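PDB 3JWG: methyltransferase type 12 from Clostridium thermocellum, which probably methylates the 2'-oxygen of the 3'-terminal nucleotide of small RNAs with S-adenosyl-L-methionine, the present chain being its methyltransferase domain. Local coordinates for residues R17-V21 with T107-V111; V22-K26 with L47-F53; G39-S45 with R68-L73; Q55-V61 with R85-S91; F128-Q134 with K181-S185. All blocks are in the same frame, centred on the assembly; numbering follows the deposited sequence.

Interaction 1: residues R17-V21 with T107-V111. With MG (magnesium ion), chain B.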
# COMPACT_ATOMS: atom_id res chain seq x y z
N ARG A 17 4.06 5.07 -10.22
CA ARG A 17 3.36 4.00 -9.51
C ARG A 17 2.49 4.58 -8.40
O ARG A 17 1.32 4.22 -8.25
CB ARG A 17 4.35 3.01 -8.89
CG ARG A 17 3.69 1.94 -8.04
CD ARG A 17 4.70 1.22 -7.15
NE ARG A 17 5.38 2.16 -6.25
CZ ARG A 17 6.29 1.81 -5.35
NH1 ARG A 17 6.64 0.53 -5.22
NH2 ARG A 17 6.85 2.73 -4.58
N LEU A 18 3.08 5.47 -7.61
CA LEU A 18 2.37 6.10 -6.51
C LEU A 18 1.26 6.98 -7.06
O LEU A 18 0.18 7.06 -6.47
CB LEU A 18 3.33 6.94 -5.67
CG LEU A 18 4.50 6.15 -5.07
CD1 LEU A 18 5.33 7.07 -4.19
CD2 LEU A 18 3.97 4.98 -4.26
N GLY A 19 1.53 7.63 -8.19
CA GLY A 19 0.53 8.49 -8.80
C GLY A 19 -0.70 7.69 -9.17
O GLY A 19 -1.83 8.17 -9.07
N THR A 20 -0.48 6.45 -9.62
CA THR A 20 -1.57 5.57 -10.00
C THR A 20 -2.42 5.25 -8.76
O THR A 20 -3.64 5.25 -8.82
CB THR A 20 -1.05 4.25 -10.57
OG1 THR A 20 -0.31 4.51 -11.78
CG2 THR A 20 -2.20 3.31 -10.87
N VAL A 21 -1.76 4.98 -7.64
CA VAL A 21 -2.48 4.70 -6.40
C VAL A 21 -3.36 5.89 -6.03
O VAL A 21 -4.53 5.73 -5.69
CB VAL A 21 -1.51 4.42 -5.23
CG1 VAL A 21 -2.30 4.18 -3.96
CG2 VAL A 21 -0.65 3.19 -5.55
N THR A 107 -4.04 1.58 1.82
CA THR A 107 -3.07 1.30 0.76
C THR A 107 -1.96 0.44 1.37
O THR A 107 -1.56 0.64 2.52
CB THR A 107 -2.48 2.60 0.17
OG1 THR A 107 -1.92 3.39 1.22
CG2 THR A 107 -3.57 3.41 -0.54
N VAL A 108 -1.49 -0.52 0.58
CA VAL A 108 -0.46 -1.46 1.00
C VAL A 108 0.55 -1.56 -0.13
O VAL A 108 0.35 -2.28 -1.10
CB VAL A 108 -1.10 -2.85 1.24
CG1 VAL A 108 -0.07 -3.84 1.75
CG2 VAL A 108 -2.27 -2.71 2.22
N ILE A 109 1.65 -0.81 -0.01
CA ILE A 109 2.68 -0.79 -1.04
C ILE A 109 4.01 -1.31 -0.50
O ILE A 109 4.48 -0.86 0.53
CB ILE A 109 2.86 0.65 -1.56
CG1 ILE A 109 1.50 1.23 -1.96
CG2 ILE A 109 3.83 0.66 -2.74
CD1 ILE A 109 1.52 2.69 -2.32
N GLU A 110 4.60 -2.26 -1.21
CA GLU A 110 5.87 -2.85 -0.81
C GLU A 110 5.83 -3.39 0.62
O GLU A 110 6.70 -3.09 1.45
CB GLU A 110 6.99 -1.82 -0.97
CG GLU A 110 7.05 -1.25 -2.38
CD GLU A 110 8.22 -0.31 -2.60
OE1 GLU A 110 8.42 0.60 -1.77
OE2 GLU A 110 8.93 -0.48 -3.61
N VAL A 111 4.82 -4.20 0.89
CA VAL A 111 4.65 -4.80 2.20
C VAL A 111 4.53 -6.32 2.17
O VAL A 111 5.36 -7.01 2.76
CB VAL A 111 3.37 -4.27 2.93
CG1 VAL A 111 3.14 -5.05 4.21
CG2 VAL A 111 3.51 -2.78 3.24
MG MG B . 4.38 1.22 1.59
O HOH W 1 2.07 0.83 2.16
O HOH W 2 3.64 3.55 0.90
O HOH W 3 6.53 2.25 0.71

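Interaction 2: residues V22-K26 with L47-F53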
# COMPACT_ATOMS: atom_id res chain seq x y z
N VAL A 22 -2.80 7.09 -6.10
CA VAL A 22 -3.55 8.30 -5.77
C VAL A 22 -4.78 8.44 -6.66
O VAL A 22 -5.88 8.75 -6.18
CB VAL A 22 -2.66 9.56 -5.93
CG1 VAL A 22 -3.46 10.83 -5.64
CG2 VAL A 22 -1.46 9.47 -4.99
N ALA A 23 -4.61 8.21 -7.96
CA ALA A 23 -5.72 8.31 -8.91
C ALA A 23 -6.82 7.32 -8.59
O ALA A 23 -8.00 7.64 -8.69
CB ALA A 23 -5.21 8.10 -10.34
N VAL A 24 -6.45 6.10 -8.21
CA VAL A 24 -7.46 5.10 -7.87
C VAL A 24 -8.26 5.59 -6.66
O VAL A 24 -9.50 5.53 -6.66
CB VAL A 24 -6.83 3.73 -7.56
CG1 VAL A 24 -7.89 2.76 -7.04
CG2 VAL A 24 -6.19 3.16 -8.82
N LEU A 25 -7.56 6.07 -5.64
CA LEU A 25 -8.21 6.59 -4.44
C LEU A 25 -9.19 7.70 -4.79
O LEU A 25 -10.35 7.71 -4.34
CB LEU A 25 -7.15 7.12 -3.47
CG LEU A 25 -6.23 6.04 -2.89
CD1 LEU A 25 -5.06 6.67 -2.18
CD2 LEU A 25 -7.04 5.15 -1.96
N LYS A 26 -8.73 8.65 -5.59
CA LYS A 26 -9.59 9.75 -6.01
C LYS A 26 -10.78 9.22 -6.82
O LYS A 26 -11.91 9.69 -6.65
CB LYS A 26 -8.79 10.74 -6.87
CG LYS A 26 -9.54 12.01 -7.27
CD LYS A 26 -9.89 12.88 -6.07
CE LYS A 26 -10.53 14.20 -6.50
NZ LYS A 26 -9.61 14.99 -7.38
N LEU A 47 -0.39 12.50 -1.50
CA LEU A 47 -1.75 12.65 -1.00
C LEU A 47 -1.99 14.08 -0.49
O LEU A 47 -3.06 14.66 -0.72
CB LEU A 47 -2.01 11.63 0.12
CG LEU A 47 -2.11 10.18 -0.36
CD1 LEU A 47 -2.24 9.24 0.83
CD2 LEU A 47 -3.31 10.04 -1.29
N LEU A 48 -1.00 14.64 0.19
CA LEU A 48 -1.09 16.00 0.73
C LEU A 48 -1.23 17.06 -0.37
O LEU A 48 -1.76 18.15 -0.12
CB LEU A 48 0.13 16.31 1.59
CG LEU A 48 0.18 15.68 2.99
CD1 LEU A 48 1.56 15.90 3.61
CD2 LEU A 48 -0.91 16.32 3.86
N LYS A 49 -0.78 16.74 -1.57
CA LYS A 49 -0.87 17.69 -2.67
C LYS A 49 -2.27 17.76 -3.27
O LYS A 49 -2.57 18.63 -4.08
CB LYS A 49 0.15 17.34 -3.76
CG LYS A 49 1.58 17.27 -3.25
CD LYS A 49 2.56 17.02 -4.38
CE LYS A 49 3.96 16.76 -3.84
NZ LYS A 49 4.46 17.88 -2.99
N ASP A 50 -3.14 16.84 -2.85
CA ASP A 50 -4.52 16.82 -3.34
C ASP A 50 -5.46 17.14 -2.17
O ASP A 50 -5.65 16.31 -1.28
CB ASP A 50 -4.85 15.44 -3.92
CG ASP A 50 -6.13 15.44 -4.72
OD1 ASP A 50 -7.16 15.92 -4.21
OD2 ASP A 50 -6.12 14.94 -5.87
N LYS A 51 -6.04 18.33 -2.18
CA LYS A 51 -6.92 18.78 -1.10
C LYS A 51 -8.15 17.91 -0.82
O LYS A 51 -8.80 18.08 0.21
CB LYS A 51 -7.39 20.22 -1.36
CG LYS A 51 -8.34 20.36 -2.54
CD LYS A 51 -8.99 21.73 -2.57
CE LYS A 51 -9.95 21.85 -3.75
NZ LYS A 51 -10.70 23.14 -3.73
N SER A 52 -8.48 16.99 -1.73
CA SER A 52 -9.64 16.14 -1.52
C SER A 52 -9.41 15.16 -0.37
O SER A 52 -10.37 14.68 0.24
CB SER A 52 -9.99 15.36 -2.79
OG SER A 52 -8.98 14.41 -3.11
N PHE A 53 -8.15 14.87 -0.06
CA PHE A 53 -7.84 13.95 1.03
C PHE A 53 -7.85 14.68 2.37
O PHE A 53 -6.93 15.43 2.69
CB PHE A 53 -6.50 13.27 0.75
CG PHE A 53 -6.50 12.45 -0.51
CD1 PHE A 53 -7.29 11.32 -0.62
CD2 PHE A 53 -5.76 12.86 -1.62
CE1 PHE A 53 -7.35 10.59 -1.82
CE2 PHE A 53 -5.81 12.15 -2.82
CZ PHE A 53 -6.61 11.01 -2.92

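Interaction 3: residues G39-S45 with R68-L73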
# COMPACT_ATOMS: atom_id res chain seq x y z
N GLY A 39 6.60 3.62 5.06
CA GLY A 39 8.00 3.89 4.78
C GLY A 39 8.33 5.36 5.03
O GLY A 39 7.87 5.93 6.02
N GLU A 40 9.11 5.96 4.14
CA GLU A 40 9.50 7.36 4.25
C GLU A 40 8.38 8.34 3.91
O GLU A 40 8.60 9.55 3.88
CB GLU A 40 10.70 7.67 3.35
CG GLU A 40 12.04 7.33 3.97
CD GLU A 40 13.21 7.95 3.21
OE1 GLU A 40 13.23 9.20 3.06
OE2 GLU A 40 14.10 7.20 2.76
N GLY A 41 7.19 7.81 3.63
CA GLY A 41 6.05 8.66 3.33
C GLY A 41 5.95 9.20 1.92
O GLY A 41 5.35 10.26 1.71
N ASN A 42 6.49 8.49 0.94
CA ASN A 42 6.43 8.96 -0.44
C ASN A 42 5.00 9.11 -0.93
O ASN A 42 4.69 10.06 -1.66
CB ASN A 42 7.22 8.03 -1.36
CG ASN A 42 8.71 8.10 -1.10
OD1 ASN A 42 9.26 9.18 -0.88
ND2 ASN A 42 9.38 6.95 -1.13
N LEU A 43 4.13 8.19 -0.53
CA LEU A 43 2.73 8.26 -0.93
C LEU A 43 2.05 9.40 -0.16
O LEU A 43 1.22 10.14 -0.71
CB LEU A 43 2.01 6.95 -0.63
CG LEU A 43 0.52 6.95 -0.99
CD1 LEU A 43 0.36 7.11 -2.50
CD2 LEU A 43 -0.14 5.66 -0.51
N LEU A 44 2.40 9.53 1.12
CA LEU A 44 1.85 10.58 1.96
C LEU A 44 2.06 11.94 1.32
O LEU A 44 1.15 12.77 1.29
CB LEU A 44 2.52 10.54 3.34
CG LEU A 44 1.99 9.59 4.42
CD1 LEU A 44 1.49 8.29 3.83
CD2 LEU A 44 3.10 9.33 5.42
N SER A 45 3.26 12.18 0.80
CA SER A 45 3.58 13.45 0.15
C SER A 45 2.62 13.76 -0.98
O SER A 45 2.11 14.88 -1.09
CB SER A 45 5.00 13.44 -0.42
OG SER A 45 5.96 13.19 0.59
N ARG A 68 12.21 9.27 9.93
CA ARG A 68 12.74 9.75 8.66
C ARG A 68 11.60 10.33 7.84
O ARG A 68 11.77 11.33 7.15
CB ARG A 68 13.38 8.59 7.89
CG ARG A 68 14.55 7.95 8.60
CD ARG A 68 14.91 6.63 7.94
NE ARG A 68 16.01 5.95 8.62
CZ ARG A 68 16.40 4.71 8.34
NH1 ARG A 68 15.77 4.01 7.40
NH2 ARG A 68 17.41 4.17 9.00
N ALA A 69 10.44 9.68 7.92
CA ALA A 69 9.27 10.15 7.18
C ALA A 69 8.91 11.56 7.63
O ALA A 69 8.78 12.46 6.80
CB ALA A 69 8.09 9.20 7.41
N LYS A 70 8.75 11.75 8.93
CA LYS A 70 8.39 13.07 9.44
C LYS A 70 9.42 14.13 9.06
O LYS A 70 9.07 15.29 8.85
CB LYS A 70 8.19 13.02 10.96
CG LYS A 70 9.26 12.30 11.74
CD LYS A 70 8.90 12.21 13.22
CE LYS A 70 7.58 11.47 13.43
NZ LYS A 70 7.23 11.34 14.88
N ASP A 71 10.68 13.73 8.96
CA ASP A 71 11.72 14.68 8.58
C ASP A 71 11.61 14.98 7.09
O ASP A 71 11.73 16.12 6.67
CB ASP A 71 13.10 14.11 8.90
CG ASP A 71 14.22 15.08 8.55
OD1 ASP A 71 14.12 16.26 8.93
OD2 ASP A 71 15.20 14.65 7.90
N ARG A 72 11.37 13.94 6.30
CA ARG A 72 11.24 14.09 4.86
C ARG A 72 9.98 14.88 4.50
O ARG A 72 9.96 15.64 3.53
CB ARG A 72 11.21 12.72 4.18
CG ARG A 72 10.88 12.79 2.71
CD ARG A 72 10.86 11.43 2.06
NE ARG A 72 10.35 11.52 0.69
CZ ARG A 72 9.13 11.95 0.39
NH1 ARG A 72 8.30 12.32 1.35
NH2 ARG A 72 8.75 12.03 -0.88
N LEU A 73 8.92 14.69 5.28
CA LEU A 73 7.66 15.39 5.02
C LEU A 73 7.66 16.80 5.61
O LEU A 73 6.78 17.60 5.30
CB LEU A 73 6.49 14.58 5.59
CG LEU A 73 6.23 13.22 4.94
CD1 LEU A 73 5.26 12.42 5.78
CD2 LEU A 73 5.68 13.43 3.54

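Interaction 4: residues Q55-V61 with R85-S91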
# COMPACT_ATOMS: atom_id res chain seq x y z
N GLN A 55 -8.03 13.23 5.59
CA GLN A 55 -7.21 12.59 6.61
C GLN A 55 -6.25 11.65 5.92
O GLN A 55 -6.66 10.80 5.13
CB GLN A 55 -8.09 11.80 7.59
CG GLN A 55 -7.31 11.05 8.67
CD GLN A 55 -6.41 11.96 9.49
OE1 GLN A 55 -6.83 13.04 9.92
NE2 GLN A 55 -5.17 11.52 9.73
N ILE A 56 -4.97 11.83 6.22
CA ILE A 56 -3.90 11.03 5.64
C ILE A 56 -3.10 10.46 6.80
O ILE A 56 -2.48 11.19 7.56
CB ILE A 56 -2.98 11.92 4.78
CG1 ILE A 56 -3.79 12.46 3.58
CG2 ILE A 56 -1.74 11.14 4.34
CD1 ILE A 56 -3.14 13.65 2.90
N THR A 57 -3.12 9.13 6.93
CA THR A 57 -2.42 8.49 8.03
C THR A 57 -1.40 7.46 7.54
O THR A 57 -1.73 6.57 6.76
CB THR A 57 -3.41 7.79 8.96
OG1 THR A 57 -4.35 8.75 9.46
CG2 THR A 57 -2.69 7.13 10.13
N GLY A 58 -0.16 7.59 8.02
CA GLY A 58 0.90 6.67 7.65
C GLY A 58 1.28 5.81 8.84
O GLY A 58 1.45 6.32 9.95
N VAL A 59 1.41 4.51 8.62
CA VAL A 59 1.78 3.57 9.68
C VAL A 59 2.98 2.74 9.23
O VAL A 59 3.04 2.31 8.08
CB VAL A 59 0.61 2.61 10.00
CG1 VAL A 59 0.99 1.68 11.14
CG2 VAL A 59 -0.65 3.40 10.35
N ASP A 60 3.93 2.53 10.12
CA ASP A 60 5.10 1.72 9.79
C ASP A 60 5.51 0.90 11.02
O ASP A 60 5.15 1.25 12.15
CB ASP A 60 6.27 2.60 9.33
CG ASP A 60 7.25 1.85 8.42
OD1 ASP A 60 6.94 1.66 7.22
OD2 ASP A 60 8.34 1.45 8.90
N VAL A 61 6.23 -0.19 10.79
CA VAL A 61 6.69 -1.06 11.87
C VAL A 61 7.93 -0.51 12.55
O VAL A 61 8.19 -0.82 13.71
CB VAL A 61 7.03 -2.48 11.33
CG1 VAL A 61 5.82 -3.10 10.67
CG2 VAL A 61 8.19 -2.40 10.35
N ARG A 85 -4.25 17.43 8.72
CA ARG A 85 -4.66 16.41 7.76
C ARG A 85 -3.83 15.13 7.87
O ARG A 85 -4.29 14.06 7.47
CB ARG A 85 -4.52 16.93 6.33
CG ARG A 85 -5.32 18.18 5.99
CD ARG A 85 -4.87 18.69 4.63
NE ARG A 85 -5.12 17.72 3.57
CZ ARG A 85 -4.51 17.71 2.39
NH1 ARG A 85 -3.59 18.63 2.11
NH2 ARG A 85 -4.83 16.79 1.49
N ILE A 86 -2.62 15.24 8.39
CA ILE A 86 -1.74 14.08 8.47
C ILE A 86 -1.39 13.56 9.86
O ILE A 86 -1.21 14.33 10.81
CB ILE A 86 -0.44 14.36 7.68
CG1 ILE A 86 0.40 13.09 7.55
CG2 ILE A 86 0.36 15.45 8.38
CD1 ILE A 86 1.49 13.21 6.51
N SER A 87 -1.28 12.24 9.95
CA SER A 87 -0.95 11.56 11.19
C SER A 87 -0.02 10.38 10.90
O SER A 87 -0.12 9.74 9.85
CB SER A 87 -2.23 11.05 11.86
OG SER A 87 -1.93 10.14 12.90
N LEU A 88 0.89 10.11 11.83
CA LEU A 88 1.83 9.00 11.67
C LEU A 88 1.98 8.28 13.00
O LEU A 88 2.01 8.92 14.05
CB LEU A 88 3.21 9.51 11.25
CG LEU A 88 3.40 10.19 9.89
CD1 LEU A 88 4.75 10.88 9.86
CD2 LEU A 88 3.30 9.16 8.78
N PHE A 89 2.05 6.95 12.97
CA PHE A 89 2.24 6.18 14.19
C PHE A 89 2.84 4.81 13.90
O PHE A 89 2.74 4.30 12.79
CB PHE A 89 0.93 6.07 14.99
CG PHE A 89 -0.09 5.15 14.40
CD1 PHE A 89 -0.10 3.79 14.71
CD2 PHE A 89 -1.11 5.65 13.58
CE1 PHE A 89 -1.09 2.95 14.22
CE2 PHE A 89 -2.11 4.82 13.09
CZ PHE A 89 -2.10 3.47 13.41
N GLN A 90 3.47 4.23 14.92
CA GLN A 90 4.11 2.93 14.78
C GLN A 90 3.18 1.79 15.12
O GLN A 90 2.31 1.91 15.99
CB GLN A 90 5.36 2.88 15.68
CG GLN A 90 6.24 1.66 15.47
CD GLN A 90 7.56 1.74 16.22
OE1 GLN A 90 8.42 0.86 16.10
NE2 GLN A 90 7.73 2.80 17.01
N SER A 91 3.35 0.68 14.41
CA SER A 91 2.54 -0.51 14.63
C SER A 91 3.21 -1.73 14.02
O SER A 91 3.89 -1.63 13.00
CB SER A 91 1.15 -0.35 14.00
OG SER A 91 0.42 -1.57 14.12

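Interaction 5: residues F128-Q134 with K181-S185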
# COMPACT_ATOMS: atom_id res chain seq x y z
N PHE A 128 -8.18 -6.75 6.14
CA PHE A 128 -9.55 -6.99 5.69
C PHE A 128 -10.61 -7.21 6.76
O PHE A 128 -11.80 -7.13 6.47
CB PHE A 128 -9.56 -8.18 4.72
CG PHE A 128 -8.68 -7.97 3.51
CD1 PHE A 128 -9.03 -7.04 2.53
CD2 PHE A 128 -7.50 -8.69 3.36
CE1 PHE A 128 -8.21 -6.82 1.42
CE2 PHE A 128 -6.67 -8.48 2.25
CZ PHE A 128 -7.02 -7.55 1.28
N GLU A 129 -10.19 -7.47 8.00
CA GLU A 129 -11.17 -7.68 9.07
C GLU A 129 -11.16 -6.53 10.07
O GLU A 129 -12.22 -6.02 10.42
CB GLU A 129 -10.89 -9.00 9.79
CG GLU A 129 -12.00 -9.42 10.74
CD GLU A 129 -11.66 -10.68 11.51
OE1 GLU A 129 -11.42 -11.73 10.87
OE2 GLU A 129 -11.64 -10.62 12.76
N PHE A 130 -9.98 -6.13 10.51
CA PHE A 130 -9.85 -5.04 11.48
C PHE A 130 -10.06 -3.66 10.83
O PHE A 130 -10.98 -2.93 11.19
CB PHE A 130 -8.46 -5.07 12.14
CG PHE A 130 -8.17 -6.35 12.89
CD1 PHE A 130 -6.89 -6.60 13.37
CD2 PHE A 130 -9.18 -7.28 13.15
CE1 PHE A 130 -6.60 -7.76 14.09
CE2 PHE A 130 -8.90 -8.45 13.88
CZ PHE A 130 -7.61 -8.68 14.35
N THR A 131 -9.22 -3.32 9.86
CA THR A 131 -9.33 -2.04 9.19
C THR A 131 -10.59 -2.05 8.31
O THR A 131 -11.41 -1.13 8.37
CB THR A 131 -8.06 -1.79 8.36
OG1 THR A 131 -6.93 -2.09 9.18
CG2 THR A 131 -7.97 -0.34 7.91
N ARG A 132 -10.73 -3.09 7.50
CA ARG A 132 -11.89 -3.29 6.64
C ARG A 132 -12.47 -2.02 5.99
O ARG A 132 -13.64 -1.69 6.20
CB ARG A 132 -12.98 -4.00 7.46
CG ARG A 132 -14.07 -4.69 6.65
CD ARG A 132 -14.92 -5.58 7.56
NE ARG A 132 -15.92 -6.34 6.81
CZ ARG A 132 -15.66 -7.40 6.04
NH1 ARG A 132 -14.42 -7.85 5.91
NH2 ARG A 132 -16.65 -7.99 5.39
N PRO A 133 -11.67 -1.32 5.17
CA PRO A 133 -12.16 -0.10 4.51
C PRO A 133 -12.95 -0.45 3.24
O PRO A 133 -12.89 -1.59 2.76
CB PRO A 133 -10.87 0.66 4.20
CG PRO A 133 -9.92 -0.47 3.84
CD PRO A 133 -10.23 -1.52 4.91
N GLN A 134 -13.68 0.52 2.71
CA GLN A 134 -14.47 0.28 1.50
C GLN A 134 -13.56 -0.14 0.35
O GLN A 134 -13.94 -0.98 -0.47
CB GLN A 134 -15.24 1.55 1.12
CG GLN A 134 -15.96 1.43 -0.21
CD GLN A 134 -17.05 0.38 -0.20
OE1 GLN A 134 -17.42 -0.16 -1.25
NE2 GLN A 134 -17.60 0.10 0.98
N LYS A 181 -12.49 -14.86 1.18
CA LYS A 181 -12.50 -15.12 2.62
C LYS A 181 -13.06 -13.96 3.45
O LYS A 181 -13.71 -14.19 4.47
CB LYS A 181 -11.08 -15.46 3.10
CG LYS A 181 -10.95 -15.74 4.59
CD LYS A 181 -9.52 -16.13 4.95
CE LYS A 181 -9.40 -16.53 6.42
NZ LYS A 181 -8.04 -17.06 6.76
N TYR A 182 -12.82 -12.73 3.00
CA TYR A 182 -13.27 -11.56 3.75
C TYR A 182 -14.45 -10.76 3.18
O TYR A 182 -14.78 -9.69 3.69
CB TYR A 182 -12.08 -10.64 3.99
CG TYR A 182 -11.07 -11.22 4.96
CD1 TYR A 182 -11.36 -11.30 6.32
CD2 TYR A 182 -9.85 -11.72 4.51
CE1 TYR A 182 -10.45 -11.86 7.21
CE2 TYR A 182 -8.93 -12.28 5.40
CZ TYR A 182 -9.24 -12.35 6.75
OH TYR A 182 -8.34 -12.89 7.63
N GLY A 183 -15.08 -11.26 2.12
CA GLY A 183 -16.22 -10.55 1.58
C GLY A 183 -15.91 -9.33 0.73
O GLY A 183 -16.64 -8.33 0.77
N TYR A 184 -14.83 -9.41 -0.03
CA TYR A 184 -14.43 -8.32 -0.92
C TYR A 184 -14.42 -8.86 -2.34
O TYR A 184 -14.34 -10.07 -2.55
CB TYR A 184 -13.00 -7.85 -0.60
CG TYR A 184 -12.86 -6.85 0.53
CD1 TYR A 184 -12.72 -5.49 0.26
CD2 TYR A 184 -12.86 -7.26 1.86
CE1 TYR A 184 -12.56 -4.56 1.29
CE2 TYR A 184 -12.71 -6.34 2.90
CZ TYR A 184 -12.56 -5.00 2.61
OH TYR A 184 -12.40 -4.09 3.64
N SER A 185 -14.51 -7.96 -3.30
CA SER A 185 -14.41 -8.33 -4.70
C SER A 185 -13.06 -7.70 -5.07
O SER A 185 -12.64 -6.72 -4.45
CB SER A 185 -15.56 -7.72 -5.51
OG SER A 185 -15.58 -6.31 -5.40

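Interaction 1: residues R17-V21 with T107-V111
Thr107 opens the contact: its CG2 meets CG1 of Val21, 3.7 Å away, while its OG1 is hydrogen-bonded to Asp35 on the neighbouring strand. Two residues on, Ile109 faces the helix with both branches. Its CD1 fits against Leu18 CD2 and meets Val21 CG2 tip to tip at 3.9 Å. Its CG2, 3.8 Å from Arg17 NH1, lies over the centre of one face of the guanidinium, laid there by a bend at chi3 (59°). The backbone of Ile109 serves the metal: its O binds the magnesium ion at 2.3 Å, and its N donates to one of three waters on that ion. Gly37 O is a further ligand. Glu110 closes the row. Arg17 NH1 donates to its OE2 at 3.0 Å, with an angle of 164°, in a salt bridge. The bond lies in the guanidinium plane but reaches the carboxylate from above. A helix packed on a central parallel strand, with the metal site at the C-terminal end of the strand, is characteristic of the Rossmann-like methyltransferase fold.

Interaction 2: residues V22-K26 with L47-F53
Val22 and Leu25, one turn apart on the helix, meet the Phe53 ring and Leu47. Val22 CG1 lies 3.9 Å from Phe53 CE2, and Leu25 CB is 3.8 Å from Phe53 CE1; both approach the ring obliquely. Leu47 CD2 touches Leu25 CD1 at 3.9 Å, the two side chains crossing at about a right angle. It also rests over the centre of one face of the Phe53 ring. The opposite face has Ser52 OG above its centre, which leaves the ring sandwiched.

At the outer edge, Lys26 runs alongside Ser52, with CD 3.5 Å from OG. Bends at chi2 and chi4 bring its NZ to a long salt bridge with Asp50 OD2, at 3.8 Å. Asp50 also shapes its own turn. Its OD1 accepts Ser52 N through the anti lone pair, forming an Asx turn, and Ser52 OG at 2.6 Å from above the carboxylate plane. Two donors from Ser52 thus hold Asp50 OD1. A type I turn from Asp50 to Phe53 places the ring.

The contact joins helix 13-27 to helix 42-48 and the turn that follows it. Leu25 also touches Ala105 and Thr107 of strand 105-109, and Leu47 packs on Ile56 of strand 55-60.

Interaction 3: residues G39-S45 with R68-L73
Arg72 and Ser45 make the main polar bond. Arg72 NH1 donates to Ser45 OG at 2.6 Å and 174°, in the guanidinium plane; NH2 adds a weak bond to the same oxygen. With CG anti to N (chi1 172°) and the chain extended to NE, the guanidinium is carried to Ser45. Ser45 OG in turn donates to Gly41 O at 3.2 Å and from above the carbonyl plane. That oxygen already accepts Ser45 N, so two donors grip it. Asn42 OD1 lies over one face of the guanidinium, but the angles there are too poor for hydrogen bonds. Glu40 OE1 is 4.4 Å from Arg72 NE, beyond a salt bridge.

Residues 39-41 belong to the glycine-rich loop after the first strand of the Rossmann-like methyltransferase fold, which leads into helix 42-48, with Gly41 at the N-cap. The CA of Gly39 is about 6 Å from the magnesium ion. Its N is hydrogen-bonded to Asp60, at the end of the second strand.

Backbone packing is close where the loop crosses helix 63-73. Ala69 CA makes a CA-H...O contact with Glu40 O at 3.4 Å; this buried oxygen has no hydrogen-bonding partner in the model. Ala69 CB sits against Gly39 O.

Among apolar groups, Leu44 CD2 meets Leu73 CD1 at 3.8 Å, the side chains crossing at about a right angle. Leu73 CD2 is tight against Ser45 OG, at 3.0 Å.

Interaction 4: residues Q55-V61 with R85-S91
Two neighbouring parallel strands at one side of the Rossmann-like methyltransferase sheet form this contact. Strand 86-90 is one of the two edge strands, and helix 63-73 lies in the beta-alpha-beta crossover from strand 55-60. Ile56 pairs with Ile86, and the register holds through Asp60 with Gln90. Backbone bonds pass both ways: Ile56 N to Arg85 O, Ser87 N to Ile56 O, Gly58 N to Ser87 O, Phe89 N to Gly58 O and Ser91 N to Asp60 O. Asp60 N to Phe89 O, at 3.4 Å, is weak.

On the face with Ile56 and Leu88, Leu88 CD2 lies over Gly58, 3.6 Å from its CA. Ile56 and Arg85 lie side by side, with CD1 against NH2; the guanidinium is hydrogen-bonded to Phe53 O and Leu48 O.

The other face carries Thr57, Val59 and Phe89. Gln55, bent at chi2 (57°), gives its NE2 to Thr57 OG1 at 2.9 Å; that oxygen also bonds Tyr103. Phe89 CG sits between its own N and carbonyl carbon (chi1 73°), which swings the ring back over strand 55-60. Val59 CG2 makes a CH-pi contact over one ring face, 3.7 Å from the Phe89 centroid, and Thr57 CG2 is 3.8 Å from Phe89 CE2.

Interaction 5: residues F128-Q134 with K181-S185
The closing turn of helix 117-131, widened to a pi-type turn, lies beside the end of helix 168-182, with Phe128 CA 6.2 Å from Tyr182 CA. Gly183, the first residue to leave helical angles, has positive phi and completes a Schellman motif. Phe128 sits between two tyrosines. Its CB lies over the Tyr182 ring face, a CH-pi contact of 3.8 Å to the centroid, while the two rings are nearly parallel but barely overlap. The edge of the Phe128 ring meets the face of Tyr184 in a T-shaped pair, with planes at 67°. Arg132, extended from CG to NE, grips Tyr182 O with NH1 and NH2, at 2.9 Å and 3.0 Å. NH1 also donates to Phe128 O at 2.8 Å, so one guanidinium joins the two chain segments. Tyr184 OH donates to Pro133 O at 2.7 Å. Around this aromatic cluster, Phe207 meets the Phe128 ring, Val136 of strand 135-141 touches Phe128 and Tyr184, and Leu209 of strand 202-209 packs on Arg132 and Tyr184.

Interaction 1 holds a magnesium ligand, interaction 3 and the Asp60 end of interaction 4 lie near the ion, interaction 2 lies farther down the helices, and interaction 5 is remote, its centre about 18 Å from that of interaction 1. Interactions 1 and 2 share helix 13-27 and touch through Thr107 CG2 and Leu25 CD1, 3.9 Å apart. Leu43 of helix 42-48 links interaction 3 to both: its CD2 is 3.9 Å from Ile109 CD1, and its CD1 is 3.9 Å from Val22 CG2. Interactions 3 and 4 join beside the metal, where Gly39 N lies 2.9 Å from Asp60 OD1. Arg85 ties interaction 4 to interaction 2, with NH1 2.9 Å from Leu48 O.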